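Long-range contact in Glucanase/chitosanase (Paenibacillus fukuinensis, PDB 4ZY9), which is probably a chitosan-degrading and glucan-degrading glycoside hydrolase, of which this chain is a chitosan-binding module of family CBM32: residues 59-72 with 125-137. The protein carries 1 engineered substitution. Residues are numbered along the deposited sequence; the frame is centred on the assembly and turned at random.
Sequences TVNRVKLNWEAAYA and PYGYSLWEFEVYG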
ATOM      1  N   THR A  59      11.845   9.290  -7.168  1.00  7.60           N
ATOM      2  CA  THR A  59      11.459  10.242  -6.219  1.00  8.04           C
ATOM      3  C   THR A  59       9.995  10.018  -5.866  1.00  7.03           C
ATOM      4  O   THR A  59       9.185   9.983  -6.804  1.00  8.33           O
ATOM      5  CB  THR A  59      11.700  11.645  -6.835  1.00 10.02           C
ATOM      6  OG1 THR A  59      13.104  11.784  -6.996  1.00 14.24           O
ATOM      7  CG2 THR A  59      11.274  12.643  -5.823  1.00 11.60           C
ATOM      8  N   VAL A  60       9.680   9.963  -4.633  1.00  6.26           N
ATOM      9  CA  VAL A  60       8.321   9.805  -4.188  0.70  6.27           C
ATOM     10  C   VAL A  60       8.020  10.760  -3.052  1.00  5.71           C
ATOM     11  O   VAL A  60       8.864  11.012  -2.119  1.00  7.15           O
ATOM     12  CB  VAL A  60       7.980   8.385  -3.773  0.70  7.30           C
ATOM     13  CG1 VAL A  60       8.382   7.333  -4.718  0.70  6.01           C
ATOM     14  CG2 VAL A  60       8.686   8.093  -2.561  0.70  9.01           C
ATOM     15  N   ASN A  61       6.808  11.386  -3.072  1.00  5.65           N
ATOM     16  CA  ASN A  61       6.385  12.255  -2.018  1.00  6.12           C
ATOM     17  C   ASN A  61       4.954  12.096  -1.622  1.00  5.24           C
ATOM     18  O   ASN A  61       4.440  12.862  -0.788  1.00  6.35           O
ATOM     19  CB  ASN A  61       6.713  13.684  -2.366  1.00  6.22           C
ATOM     20  CG  ASN A  61       5.844  14.200  -3.487  1.00  7.41           C
ATOM     21  OD1 ASN A  61       5.030  13.563  -4.071  1.00  7.69           O
ATOM     22  ND2 ASN A  61       6.058  15.506  -3.809  1.00 12.00           N
ATOM     23  N   ARG A  62       4.190  11.144  -2.214  1.00  5.14           N
ATOM     24  CA  ARG A  62       2.754  11.088  -1.951  1.00  4.68           C
ATOM     25  C   ARG A  62       2.235   9.664  -2.193  1.00  4.61           C
ATOM     26  O   ARG A  62       2.677   9.020  -3.164  1.00  4.40           O
ATOM     27  CB  ARG A  62       2.019  12.116  -2.775  1.00  5.10           C
ATOM     28  CG  ARG A  62       0.575  11.958  -2.861  1.00  5.19           C
ATOM     29  CD  ARG A  62      -0.165  12.933  -3.830  1.00  5.82           C
ATOM     30  NE  ARG A  62      -1.581  12.677  -3.969  1.00  5.79           N
ATOM     31  CZ  ARG A  62      -2.215  12.706  -5.139  1.00  6.67           C
ATOM     32  NH1 ARG A  62      -1.651  13.105  -6.249  1.00  6.26           N
ATOM     33  NH2 ARG A  62      -3.525  12.382  -5.159  1.00  6.91           N
ATOM     34  N   VAL A  63       1.321   9.229  -1.358  1.00  4.53           N
ATOM     35  CA  VAL A  63       0.633   7.956  -1.571  0.80  5.31           C
ATOM     36  C   VAL A  63      -0.832   8.188  -1.402  1.00  5.20           C
ATOM     37  O   VAL A  63      -1.288   8.887  -0.451  1.00  6.16           O
ATOM     38  CB  VAL A  63       1.049   6.903  -0.512  0.80  5.36           C
ATOM     39  CG1 VAL A  63       0.175   5.665  -0.512  0.80  6.00           C
ATOM     40  CG2 VAL A  63       2.453   6.435  -0.775  0.80  4.93           C
ATOM     41  N   LYS A  64      -1.633   7.662  -2.333  1.00  4.79           N
ATOM     42  CA  LYS A  64      -3.100   7.666  -2.208  1.00  5.02           C
ATOM     43  C   LYS A  64      -3.619   6.247  -2.078  1.00  4.77           C
ATOM     44  O   LYS A  64      -3.294   5.345  -2.909  1.00  6.64           O
ATOM     45  CB  LYS A  64      -3.741   8.392  -3.376  1.00  6.00           C
ATOM     46  CG  LYS A  64      -5.227   8.533  -3.196  1.00  8.45           C
ATOM     47  CD  LYS A  64      -5.859   9.243  -4.477  1.00 11.82           C
ATOM     48  CE  LYS A  64      -7.344   8.994  -4.674  1.00 15.74           C
ATOM     49  NZ  LYS A  64      -8.056   9.203  -5.965  1.00 20.08           N
ATOM     50  N   LEU A  65      -4.406   5.996  -1.077  1.00  4.88           N
ATOM     51  CA  LEU A  65      -5.074   4.709  -0.798  1.00  5.13           C
ATOM     52  C   LEU A  65      -6.565   4.807  -0.989  1.00  4.89           C
ATOM     53  O   LEU A  65      -7.196   5.766  -0.397  1.00  7.16           O
ATOM     54  CB  LEU A  65      -4.786   4.237   0.554  1.00  5.85           C
ATOM     55  CG  LEU A  65      -3.287   4.125   0.951  1.00  6.17           C
ATOM     56  CD1 LEU A  65      -3.127   3.727   2.393  1.00  6.73           C
ATOM     57  CD2 LEU A  65      -2.558   3.100   0.091  1.00  7.05           C
ATOM     58  N   ASN A  66      -7.176   3.935  -1.740  1.00  5.60           N
ATOM     59  CA  ASN A  66      -8.618   3.840  -1.828  0.50  4.95           C
ATOM     60  C   ASN A  66      -9.051   2.546  -1.197  1.00  4.97           C
ATOM     61  O   ASN A  66      -8.903   1.460  -1.799  1.00  4.81           O
ATOM     62  CB  ASN A  66      -9.050   3.915  -3.265  0.50  4.92           C
ATOM     63  CG  ASN A  66     -10.579   3.759  -3.436  0.50  5.21           C
ATOM     64  OD1 ASN A  66     -11.298   3.720  -2.518  0.50  4.74           O
ATOM     65  ND2 ASN A  66     -10.999   3.818  -4.716  0.50  5.97           N
ATOM     66  N   TRP A  67      -9.435   2.616   0.058  1.00  5.18           N
ATOM     67  CA  TRP A  67      -9.834   1.453   0.828  1.00  5.39           C
ATOM     68  C   TRP A  67     -11.118   0.845   0.501  1.00  5.37           C
ATOM     69  O   TRP A  67     -12.101   1.593   0.237  1.00  6.62           O
ATOM     70  CB  TRP A  67      -9.850   1.839   2.304  1.00  5.50           C
ATOM     71  CG  TRP A  67      -8.531   2.208   2.945  1.00  6.03           C
ATOM     72  CD1 TRP A  67      -8.087   3.404   3.234  1.00  5.76           C
ATOM     73  CD2 TRP A  67      -7.550   1.286   3.449  1.00  5.03           C
ATOM     74  NE1 TRP A  67      -6.870   3.345   3.831  1.00  6.01           N
ATOM     75  CE2 TRP A  67      -6.506   2.033   3.921  1.00  5.10           C
ATOM     76  CE3 TRP A  67      -7.368  -0.126   3.436  1.00  5.24           C
ATOM     77  CZ2 TRP A  67      -5.379   1.436   4.541  1.00  5.48           C
ATOM     78  CZ3 TRP A  67      -6.303  -0.670   4.040  1.00  5.46           C
ATOM     79  CH2 TRP A  67      -5.295   0.080   4.532  1.00  5.94           C
ATOM     80  N   GLU A  68     -11.225  -0.476   0.551  1.00  5.56           N
ATOM     81  CA  GLU A  68     -12.489  -1.109   0.642  1.00  5.64           C
ATOM     82  C   GLU A  68     -12.992  -0.999   2.123  1.00  5.95           C
ATOM     83  O   GLU A  68     -12.322  -0.482   2.956  1.00  5.49           O
ATOM     84  CB  GLU A  68     -12.332  -2.534   0.085  1.00  5.92           C
ATOM     85  CG  GLU A  68     -13.637  -3.403  -0.094  1.00  7.00           C
ATOM     86  CD  GLU A  68     -13.921  -4.322   1.048  1.00  6.48           C
ATOM     87  OE1 GLU A  68     -13.124  -4.547   1.967  1.00  6.57           O
ATOM     88  OE2 GLU A  68     -15.080  -4.840   1.042  1.00  9.67           O
ATOM     89  N   ALA A  69     -14.183  -1.559   2.366  1.00  6.38           N
ATOM     90  CA  ALA A  69     -14.753  -1.472   3.713  1.00  6.17           C
ATOM     91  C   ALA A  69     -13.741  -1.936   4.735  1.00  6.40           C
ATOM     92  O   ALA A  69     -13.757  -1.503   5.880  1.00  6.49           O
ATOM     93  CB  ALA A  69     -16.025  -2.295   3.800  1.00  7.99           C
ATOM     94  N   ALA A  70     -12.947  -2.951   4.418  1.00  5.46           N
ATOM     95  CA  ALA A  70     -12.006  -3.542   5.366  1.00  5.72           C
ATOM     96  C   ALA A  70     -10.746  -2.698   5.442  1.00  5.04           C
ATOM     97  O   ALA A  70      -9.651  -3.067   4.814  1.00  5.52           O
ATOM     98  CB  ALA A  70     -11.769  -4.984   4.975  1.00  6.22           C
ATOM     99  N   TYR A  71     -10.845  -1.537   6.071  1.00  6.00           N
ATOM    100  CA  TYR A  71      -9.732  -0.614   6.128  1.00  5.90           C
ATOM    101  C   TYR A  71      -8.811  -0.807   7.367  1.00  5.33           C
ATOM    102  O   TYR A  71      -9.217  -1.474   8.340  1.00  6.02           O
ATOM    103  CB  TYR A  71     -10.259   0.838   6.070  1.00  5.99           C
ATOM    104  CG  TYR A  71     -11.048   1.271   7.327  1.00  6.74           C
ATOM    105  CD1 TYR A  71     -12.399   1.050   7.391  1.00  8.06           C
ATOM    106  CD2 TYR A  71     -10.445   1.830   8.412  1.00  6.87           C
ATOM    107  CE1 TYR A  71     -13.131   1.399   8.519  1.00  9.03           C
ATOM    108  CE2 TYR A  71     -11.173   2.167   9.538  1.00  7.20           C
ATOM    109  CZ  TYR A  71     -12.503   1.967   9.551  1.00  7.82           C
ATOM    110  OH  TYR A  71     -13.230   2.383  10.684  1.00 11.24           O
ATOM    111  N   ALA A  72      -7.626  -0.174   7.335  1.00  4.38           N
ATOM    112  CA  ALA A  72      -6.746  -0.206   8.497  1.00  5.08           C
ATOM    113  C   ALA A  72      -6.946   1.057   9.291  1.00  5.45           C
ATOM    114  O   ALA A  72      -6.940   2.148   8.711  1.00  5.94           O
ATOM    115  CB  ALA A  72      -5.316  -0.216   8.077  1.00  4.80           C
ATOM    116  N   PRO A 125     -13.732  -6.533  11.563  1.00  9.66           N
ATOM    117  CA  PRO A 125     -13.231  -7.865  11.969  1.00  9.62           C
ATOM    118  C   PRO A 125     -12.758  -8.706  10.870  1.00 11.00           C
ATOM    119  O   PRO A 125     -12.525  -9.933  11.023  1.00 10.47           O
ATOM    120  CB  PRO A 125     -14.413  -8.519  12.663  1.00 11.76           C
ATOM    121  CG  PRO A 125     -15.583  -7.734  12.235  1.00 14.24           C
ATOM    122  CD  PRO A 125     -15.193  -6.475  11.584  1.00 11.46           C
ATOM    123  N   TYR A 126     -12.558  -8.130   9.665  1.00  9.71           N
ATOM    124  CA  TYR A 126     -12.257  -8.939   8.470  1.00  8.51           C
ATOM    125  C   TYR A 126     -10.756  -8.865   8.234  1.00  7.47           C
ATOM    126  O   TYR A 126      -9.995  -9.196   9.151  1.00  7.74           O
ATOM    127  CB  TYR A 126     -13.129  -8.550   7.262  1.00  8.85           C
ATOM    128  CG  TYR A 126     -14.594  -8.617   7.623  1.00 10.55           C
ATOM    129  CD1 TYR A 126     -15.128  -9.777   8.060  1.00 11.47           C
ATOM    130  CD2 TYR A 126     -15.368  -7.481   7.757  1.00 12.11           C
ATOM    131  CE1 TYR A 126     -16.481  -9.842   8.494  1.00 13.50           C
ATOM    132  CE2 TYR A 126     -16.714  -7.502   8.204  1.00 13.73           C
ATOM    133  CZ  TYR A 126     -17.264  -8.681   8.566  1.00 15.04           C
ATOM    134  OH  TYR A 126     -18.553  -8.829   8.998  1.00 17.75           O
ATOM    135  N   GLY A 127     -10.309  -8.503   7.002  1.00  6.93           N
ATOM    136  CA  GLY A 127      -8.890  -8.364   6.725  1.00  6.20           C
ATOM    137  C   GLY A 127      -8.549  -6.855   6.451  1.00  5.53           C
ATOM    138  O   GLY A 127      -9.141  -5.952   7.054  1.00  6.92           O
ATOM    139  N   TYR A 128      -7.646  -6.692   5.495  1.00  4.67           N
ATOM    140  CA  TYR A 128      -7.195  -5.430   4.976  1.00  4.22           C
ATOM    141  C   TYR A 128      -7.435  -5.450   3.478  1.00  4.49           C
ATOM    142  O   TYR A 128      -7.027  -6.465   2.846  1.00  4.90           O
ATOM    143  CB  TYR A 128      -5.735  -5.149   5.271  1.00  4.50           C
ATOM    144  CG  TYR A 128      -5.318  -5.100   6.694  1.00  4.99           C
ATOM    145  CD1 TYR A 128      -5.187  -6.240   7.490  1.00  5.92           C
ATOM    146  CD2 TYR A 128      -4.985  -3.868   7.260  1.00  5.40           C
ATOM    147  CE1 TYR A 128      -4.762  -6.149   8.813  1.00  6.59           C
ATOM    148  CE2 TYR A 128      -4.579  -3.841   8.543  1.00  6.26           C
ATOM    149  CZ  TYR A 128      -4.469  -4.950   9.331  1.00  5.62           C
ATOM    150  OH  TYR A 128      -4.042  -4.800  10.681  1.00  7.05           O
ATOM    151  N   SER A 129      -8.053  -4.422   2.899  1.00  4.42           N
ATOM    152  CA  SER A 129      -8.319  -4.485   1.450  1.00  4.58           C
ATOM    153  C   SER A 129      -8.332  -3.107   0.804  1.00  4.29           C
ATOM    154  O   SER A 129      -8.873  -2.146   1.344  1.00  4.49           O
ATOM    155  CB  SER A 129      -9.672  -5.148   1.234  1.00  3.95           C
ATOM    156  OG  SER A 129      -9.979  -5.277  -0.105  1.00  4.56           O
ATOM    157  N   LEU A 130      -7.621  -3.025  -0.331  1.00  3.48           N
ATOM    158  CA  LEU A 130      -7.386  -1.822  -1.098  1.00  3.91           C
ATOM    159  C   LEU A 130      -7.850  -2.000  -2.524  1.00  3.91           C
ATOM    160  O   LEU A 130      -7.311  -2.891  -3.215  1.00  3.99           O
ATOM    161  CB  LEU A 130      -5.940  -1.430  -1.104  1.00  3.95           C
ATOM    162  CG  LEU A 130      -5.383  -0.864   0.187  1.00  4.20           C
ATOM    163  CD1 LEU A 130      -3.894  -0.955   0.276  1.00  5.01           C
ATOM    164  CD2 LEU A 130      -5.874   0.576   0.432  1.00  4.88           C
ATOM    165  N   TRP A 131      -8.753  -1.129  -3.015  1.00  3.80           N
ATOM    166  CA  TRP A 131      -9.029  -1.013  -4.406  1.00  3.94           C
ATOM    167  C   TRP A 131      -7.856  -0.527  -5.201  1.00  3.96           C
ATOM    168  O   TRP A 131      -7.594  -0.995  -6.320  1.00  4.81           O
ATOM    169  CB  TRP A 131     -10.281  -0.067  -4.661  1.00  4.39           C
ATOM    170  CG  TRP A 131     -11.540  -0.409  -3.969  1.00  5.20           C
ATOM    171  CD1 TRP A 131     -12.065   0.307  -2.968  1.00  5.50           C
ATOM    172  CD2 TRP A 131     -12.475  -1.482  -4.295  1.00  5.29           C
ATOM    173  NE1 TRP A 131     -13.266  -0.262  -2.608  1.00  5.66           N
ATOM    174  CE2 TRP A 131     -13.497  -1.396  -3.361  1.00  5.90           C
ATOM    175  CE3 TRP A 131     -12.481  -2.532  -5.223  1.00  5.65           C
ATOM    176  CZ2 TRP A 131     -14.602  -2.266  -3.431  1.00  6.22           C
ATOM    177  CZ3 TRP A 131     -13.564  -3.388  -5.199  1.00  6.73           C
ATOM    178  CH2 TRP A 131     -14.547  -3.269  -4.265  1.00  6.60           C
ATOM    179  N   GLU A 132      -7.238   0.541  -4.675  1.00  3.77           N
ATOM    180  CA  GLU A 132      -6.247   1.237  -5.377  1.00  4.30           C
ATOM    181  C   GLU A 132      -5.150   1.749  -4.401  1.00  4.00           C
ATOM    182  O   GLU A 132      -5.464   2.190  -3.294  1.00  4.56           O
ATOM    183  CB  GLU A 132      -6.746   2.421  -6.198  1.00  5.40           C
ATOM    184  CG  GLU A 132      -7.817   2.025  -7.186  1.00  6.65           C
ATOM    185  CD  GLU A 132      -8.538   3.225  -7.862  1.00  8.83           C
ATOM    186  OE1 GLU A 132      -9.323   3.866  -7.170  1.00 10.40           O
ATOM    187  OE2 GLU A 132      -8.245   3.489  -9.005  1.00 10.75           O
ATOM    188  N   PHE A 133      -3.896   1.708  -4.829  1.00  3.95           N
ATOM    189  CA  PHE A 133      -2.734   2.261  -4.090  1.00  4.08           C
ATOM    190  C   PHE A 133      -1.884   2.942  -5.139  1.00  3.97           C
ATOM    191  O   PHE A 133      -1.389   2.246  -6.051  1.00  4.62           O
ATOM    192  CB  PHE A 133      -2.038   1.037  -3.446  1.00  4.72           C
ATOM    193  CG  PHE A 133      -0.885   1.280  -2.551  1.00  4.79           C
ATOM    194  CD1 PHE A 133       0.002   2.385  -2.653  1.00  5.27           C
ATOM    195  CD2 PHE A 133      -0.491   0.282  -1.626  1.00  4.76           C
ATOM    196  CE1 PHE A 133       1.157   2.473  -1.871  1.00  5.28           C
ATOM    197  CE2 PHE A 133       0.682   0.390  -0.901  1.00  5.60           C
ATOM    198  CZ  PHE A 133       1.490   1.491  -0.992  1.00  5.40           C
ATOM    199  N   GLU A 134      -1.823   4.256  -5.039  1.00  4.43           N
ATOM    200  CA  GLU A 134      -1.089   5.090  -6.037  1.00  4.01           C
ATOM    201  C   GLU A 134       0.089   5.713  -5.346  1.00  4.34           C
ATOM    202  O   GLU A 134      -0.004   6.044  -4.185  1.00  4.36           O
ATOM    203  CB  GLU A 134      -2.019   6.129  -6.583  1.00  5.52           C
ATOM    204  CG  GLU A 134      -3.313   5.564  -7.214  1.00  5.75           C
ATOM    205  CD  GLU A 134      -4.419   6.530  -7.534  1.00  8.38           C
ATOM    206  OE1 GLU A 134      -4.257   7.709  -7.299  1.00  9.28           O
ATOM    207  OE2 GLU A 134      -5.536   6.048  -7.964  1.00 11.00           O
ATOM    208  N   VAL A 135       1.116   5.994  -6.110  1.00  3.89           N
ATOM    209  CA  VAL A 135       2.345   6.603  -5.635  1.00  4.21           C
ATOM    210  C   VAL A 135       2.760   7.715  -6.562  1.00  4.44           C
ATOM    211  O   VAL A 135       2.773   7.565  -7.777  1.00  4.54           O
ATOM    212  CB  VAL A 135       3.490   5.508  -5.559  1.00  4.56           C
ATOM    213  CG1 VAL A 135       4.781   6.168  -5.066  1.00  5.61           C
ATOM    214  CG2 VAL A 135       3.151   4.422  -4.646  1.00  4.51           C
ATOM    215  N   TYR A 136       3.077   8.879  -6.010  1.00  4.48           N
ATOM    216  CA  TYR A 136       3.450  10.045  -6.782  1.00  5.07           C
ATOM    217  C   TYR A 136       4.740  10.649  -6.293  1.00  5.22           C
ATOM    218  O   TYR A 136       5.133  10.439  -5.143  1.00  6.11           O
ATOM    219  CB  TYR A 136       2.350  11.169  -6.765  1.00  5.01           C
ATOM    220  CG  TYR A 136       0.984  10.641  -7.160  1.00  5.40           C
ATOM    221  CD1 TYR A 136       0.072  10.003  -6.313  1.00  6.19           C
ATOM    222  CD2 TYR A 136       0.558  10.803  -8.506  1.00  6.64           C
ATOM    223  CE1 TYR A 136      -1.133   9.547  -6.815  1.00  7.23           C
ATOM    224  CE2 TYR A 136      -0.661  10.356  -8.942  1.00  7.92           C
ATOM    225  CZ  TYR A 136      -1.407   9.733  -8.088  1.00  7.21           C
ATOM    226  OH  TYR A 136      -2.629   9.266  -8.672  1.00  9.36           O
ATOM    227  N   GLY A 137       5.391  11.458  -7.130  0.60  6.53           N
ATOM    228  CA  GLY A 137       6.608  12.173  -6.757  0.60  7.53           C
ATOM    229  C   GLY A 137       6.603  13.607  -7.233  0.60  7.38           C
ATOM    230  O   GLY A 137       7.666  14.294  -7.191  0.60 11.75           O
TER
HETATM  231  O   HOH W   1      -6.145   9.544  -8.025  1.00 17.30           O
HETATM  232  O   HOH W   2      -7.832   6.159  -6.760  1.00 22.56           O
HETATM  233  O   HOH W   3     -10.552  -4.013   8.334  1.00  5.72           O
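Strands 59-67 and 132-136 pair antiparallel at 168° in one sheet of the CBM32 beta-sandwich, from Arg62 opposite Tyr136 to Asn66 opposite Glu132. Classic beta bulges interrupt the pairing at both ends: Asn61 and Arg62 face Tyr136, while Trp131 and Glu132 face Asn66. On the outer face, the Arg62 guanidinium lies flat on the Tyr136 ring, planes 11° apart, NH1 3.5 Å above the ring centre. Arg62 CG stands opposite the backbone N (chi1 166°), and the extended chain beyond it runs beside the ring; NE is salt-bridged to Asp104. Tyr136 OH donates to Glu134 OE1 (2.6 Å) from above the carboxylate plane, and two waters link Glu134 to Lys64 NZ. Replacing this tyrosine with alanine is likely to strip the guanidinium of its stacked ring and leave Glu134 OE1 without its phenol donor. Toward the second sheet, Leu65 CD2 sits over the Phe133 ring, whose other neighbours include Ile50 and the engineered Met117. Leu130 CD2 covers one face of the Trp67 indole, 3.6 Å from the six-membered ring centroid; Tyr71 CB lies over the opposite face. Next to the second bulge, one Asn66 conformer hydrogen-bonds nearly straight from ND2 to the anti lone pair of Glu132 OE1 (3.0 Å).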